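Hydrazine synthase subunit gamma (Candidatus Kuenenia stuttgartiensis, PDB 5C2V) reduces nitric oxide to hydroxylamine, the first half-reaction of hydrazine synthesis, and carries two c-type hemes, one in each of its two alpha-helical lobes. Local coordinates at residues P37-L42 with R143-I148. Numbering follows the deposited sequence.
Sequences PFKSEL and RLEALI
Glu145 OE2 is the polar atom through which the helix meets Lys39 of the loop. It touches the side of the Lys39 chain, 3.8 Å from Lys39 CD and almost as near to CE. Lys39 NZ stays 4.2 Å from Glu145 OE2. The opposite charges are near each other but form no salt bridge, so the attraction is probably modest. Glu145 reaches the loop because its CG stands anti to the backbone N (chi1 -177°) and the chain runs on extended. The Lys39 chain is extended too and meets it at a slant.

Leu42 makes the other half of the contact. Its CB rests 3.9 Å from Ala146 CB, an apolar touch, and its CD1 methyl lies against the Glu145 carboxylate, 4.1 Å from Glu145 CD. The backbones come close here, with Leu42 CA 4.8 Å from Ala146 CA, which is consistent with the small side chain of Ala146. In the type I turn from Lys39 to Leu42, the first and last residues both point their CB toward the helix.

The contact joins the loop before helix 43-51 to helix 141-152, in the lobe of heme 1. Helix 43-51 adds Tyr45 against Ala146 and Phe50 against Leu147. Leu147, on a different side of helix 141-152, touches the heme and Cys126 of helix 123-126.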
ATOM      1  N   PRO C  37      49.175  43.754   8.207  1.00 75.67           N
ATOM      2  CA  PRO C  37      49.844  44.173   9.445  1.00 55.67           C
ATOM      3  C   PRO C  37      49.115  43.681  10.693  1.00 56.60           C
ATOM      4  O   PRO C  37      47.895  43.812  10.792  1.00 61.93           O
ATOM      5  CB  PRO C  37      49.821  45.708   9.361  1.00 48.41           C
ATOM      6  CG  PRO C  37      48.857  46.039   8.254  1.00 44.50           C
ATOM      7  CD  PRO C  37      48.937  44.892   7.306  1.00 42.44           C
ATOM      8  N   PHE C  38      49.871  43.109  11.626  1.00 64.06           N
ATOM      9  CA  PHE C  38      49.307  42.481  12.817  1.00 51.64           C
ATOM     10  C   PHE C  38      48.527  43.466  13.681  1.00 55.49           C
ATOM     11  O   PHE C  38      48.979  44.582  13.935  1.00 55.78           O
ATOM     12  CB  PHE C  38      50.420  41.831  13.644  1.00 47.68           C
ATOM     13  CG  PHE C  38      49.921  41.028  14.814  1.00 64.26           C
ATOM     14  CD1 PHE C  38      49.833  41.595  16.076  1.00 60.12           C
ATOM     15  CD2 PHE C  38      49.543  39.706  14.653  1.00 70.71           C
ATOM     16  CE1 PHE C  38      49.376  40.857  17.153  1.00 54.59           C
ATOM     17  CE2 PHE C  38      49.086  38.963  15.725  1.00 55.55           C
ATOM     18  CZ  PHE C  38      49.001  39.540  16.977  1.00 50.94           C
ATOM     19  N   LYS C  39      47.349  43.041  14.122  1.00 68.54           N
ATOM     20  CA  LYS C  39      46.532  43.833  15.033  1.00 60.01           C
ATOM     21  C   LYS C  39      46.125  42.986  16.235  1.00 67.11           C
ATOM     22  O   LYS C  39      45.410  41.995  16.093  1.00 78.21           O
ATOM     23  CB  LYS C  39      45.298  44.383  14.318  1.00 51.66           C
ATOM     24  CG  LYS C  39      45.622  45.334  13.175  1.00 58.70           C
ATOM     25  CD  LYS C  39      44.363  45.948  12.587  1.00 71.44           C
ATOM     26  CE  LYS C  39      44.699  46.914  11.462  1.00 68.22           C
ATOM     27  NZ  LYS C  39      43.480  47.553  10.892  1.00 74.99           N
ATOM     28  N   SER C  40      46.582  43.383  17.418  1.00 62.91           N
ATOM     29  CA  SER C  40      46.347  42.604  18.627  1.00 66.74           C
ATOM     30  C   SER C  40      44.976  42.887  19.231  1.00 68.92           C
ATOM     31  O   SER C  40      44.591  42.273  20.226  1.00 74.44           O
ATOM     32  CB  SER C  40      47.440  42.885  19.661  1.00 52.53           C
ATOM     33  OG  SER C  40      47.443  44.247  20.045  1.00 72.73           O
ATOM     34  N   GLU C  41      44.243  43.821  18.635  1.00 58.69           N
ATOM     35  CA  GLU C  41      42.898  44.133  19.104  1.00 64.73           C
ATOM     36  C   GLU C  41      41.860  43.222  18.453  1.00 76.35           C
ATOM     37  O   GLU C  41      40.712  43.162  18.894  1.00 72.00           O
ATOM     38  CB  GLU C  41      42.559  45.603  18.834  1.00 60.93           C
ATOM     39  CG  GLU C  41      42.565  46.010  17.364  1.00 65.13           C
ATOM     40  CD  GLU C  41      43.946  46.390  16.856  1.00 88.12           C
ATOM     41  OE1 GLU C  41      44.945  46.085  17.542  1.00 84.89           O
ATOM     42  OE2 GLU C  41      44.031  47.003  15.771  1.00 88.19           O
ATOM     43  N   LEU C  42      42.270  42.519  17.402  1.00 64.36           N
ATOM     44  CA  LEU C  42      41.378  41.612  16.683  1.00 64.95           C
ATOM     45  C   LEU C  42      41.533  40.146  17.091  1.00 57.14           C
ATOM     46  O   LEU C  42      40.829  39.280  16.574  1.00 66.26           O
ATOM     47  CB  LEU C  42      41.601  41.745  15.175  1.00 59.64           C
ATOM     48  CG  LEU C  42      41.392  43.139  14.581  1.00 55.02           C
ATOM     49  CD1 LEU C  42      41.535  43.107  13.068  1.00 42.79           C
ATOM     50  CD2 LEU C  42      40.037  43.693  14.987  1.00 51.50           C
ATOM     51  N   ARG C 143      36.634  39.443   9.627  1.00 49.06           N
ATOM     52  CA  ARG C 143      36.655  38.211  10.410  1.00 45.65           C
ATOM     53  C   ARG C 143      37.836  37.325  10.024  1.00 38.34           C
ATOM     54  O   ARG C 143      38.447  36.680  10.881  1.00 48.01           O
ATOM     55  CB  ARG C 143      35.336  37.449  10.246  1.00 50.42           C
ATOM     56  CG  ARG C 143      34.186  38.057  11.039  1.00 58.08           C
ATOM     57  CD  ARG C 143      32.938  37.184  11.028  1.00 51.29           C
ATOM     58  NE  ARG C 143      32.098  37.421   9.858  1.00 58.14           N
ATOM     59  CZ  ARG C 143      31.885  36.533   8.894  1.00 48.77           C
ATOM     60  NH1 ARG C 143      32.447  35.332   8.958  1.00 29.42           N
ATOM     61  NH2 ARG C 143      31.103  36.841   7.868  1.00 36.18           N
ATOM     62  N   LEU C 144      38.162  37.300   8.736  1.00 42.17           N
ATOM     63  CA  LEU C 144      39.318  36.548   8.266  1.00 48.39           C
ATOM     64  C   LEU C 144      40.601  37.126   8.849  1.00 52.25           C
ATOM     65  O   LEU C 144      41.430  36.392   9.389  1.00 44.06           O
ATOM     66  CB  LEU C 144      39.387  36.546   6.738  1.00 39.65           C
ATOM     67  CG  LEU C 144      40.571  35.781   6.139  1.00 50.26           C
ATOM     68  CD1 LEU C 144      40.629  34.363   6.687  1.00 37.76           C
ATOM     69  CD2 LEU C 144      40.499  35.769   4.619  1.00 33.43           C
ATOM     70  N   GLU C 145      40.754  38.445   8.748  1.00 44.83           N
ATOM     71  CA  GLU C 145      41.935  39.116   9.284  1.00 60.47           C
ATOM     72  C   GLU C 145      42.079  38.868  10.783  1.00 58.07           C
ATOM     73  O   GLU C 145      43.180  38.633  11.277  1.00 51.78           O
ATOM     74  CB  GLU C 145      41.879  40.620   9.006  1.00 52.32           C
ATOM     75  CG  GLU C 145      43.114  41.372   9.479  1.00 71.58           C
ATOM     76  CD  GLU C 145      43.023  42.865   9.240  1.00 80.31           C
ATOM     77  OE1 GLU C 145      41.986  43.325   8.717  1.00 87.42           O
ATOM     78  OE2 GLU C 145      43.991  43.580   9.576  1.00 69.07           O
ATOM     79  N   ALA C 146      40.959  38.915  11.499  1.00 55.78           N
ATOM     80  CA  ALA C 146      40.951  38.659  12.935  1.00 42.00           C
ATOM     81  C   ALA C 146      41.393  37.229  13.237  1.00 51.73           C
ATOM     82  O   ALA C 146      42.179  36.989  14.158  1.00 52.97           O
ATOM     83  CB  ALA C 146      39.571  38.921  13.515  1.00 42.97           C
ATOM     84  N   LEU C 147      40.880  36.287  12.451  1.00 54.18           N
ATOM     85  CA  LEU C 147      41.246  34.881  12.592  1.00 54.30           C
ATOM     86  C   LEU C 147      42.751  34.689  12.414  1.00 48.67           C
ATOM     87  O   LEU C 147      43.415  34.038  13.230  1.00 52.73           O
ATOM     88  CB  LEU C 147      40.473  34.031  11.581  1.00 47.00           C
ATOM     89  CG  LEU C 147      40.636  32.514  11.649  1.00 52.99           C
ATOM     90  CD1 LEU C 147      40.395  32.011  13.062  1.00 45.85           C
ATOM     91  CD2 LEU C 147      39.677  31.847  10.675  1.00 58.19           C
ATOM     92  N   ILE C 148      43.286  35.277  11.346  1.00 58.83           N
ATOM     93  CA  ILE C 148      44.716  35.205  11.068  1.00 48.39           C
ATOM     94  C   ILE C 148      45.524  35.846  12.193  1.00 48.65           C
ATOM     95  O   ILE C 148      46.593  35.355  12.556  1.00 38.65           O
ATOM     96  CB  ILE C 148      45.061  35.885   9.731  1.00 54.94           C
ATOM     97  CG1 ILE C 148      44.233  35.271   8.603  1.00 57.64           C
ATOM     98  CG2 ILE C 148      46.546  35.759   9.427  1.00 35.08           C
ATOM     99  CD1 ILE C 148      44.347  33.766   8.517  1.00 60.32           C
TER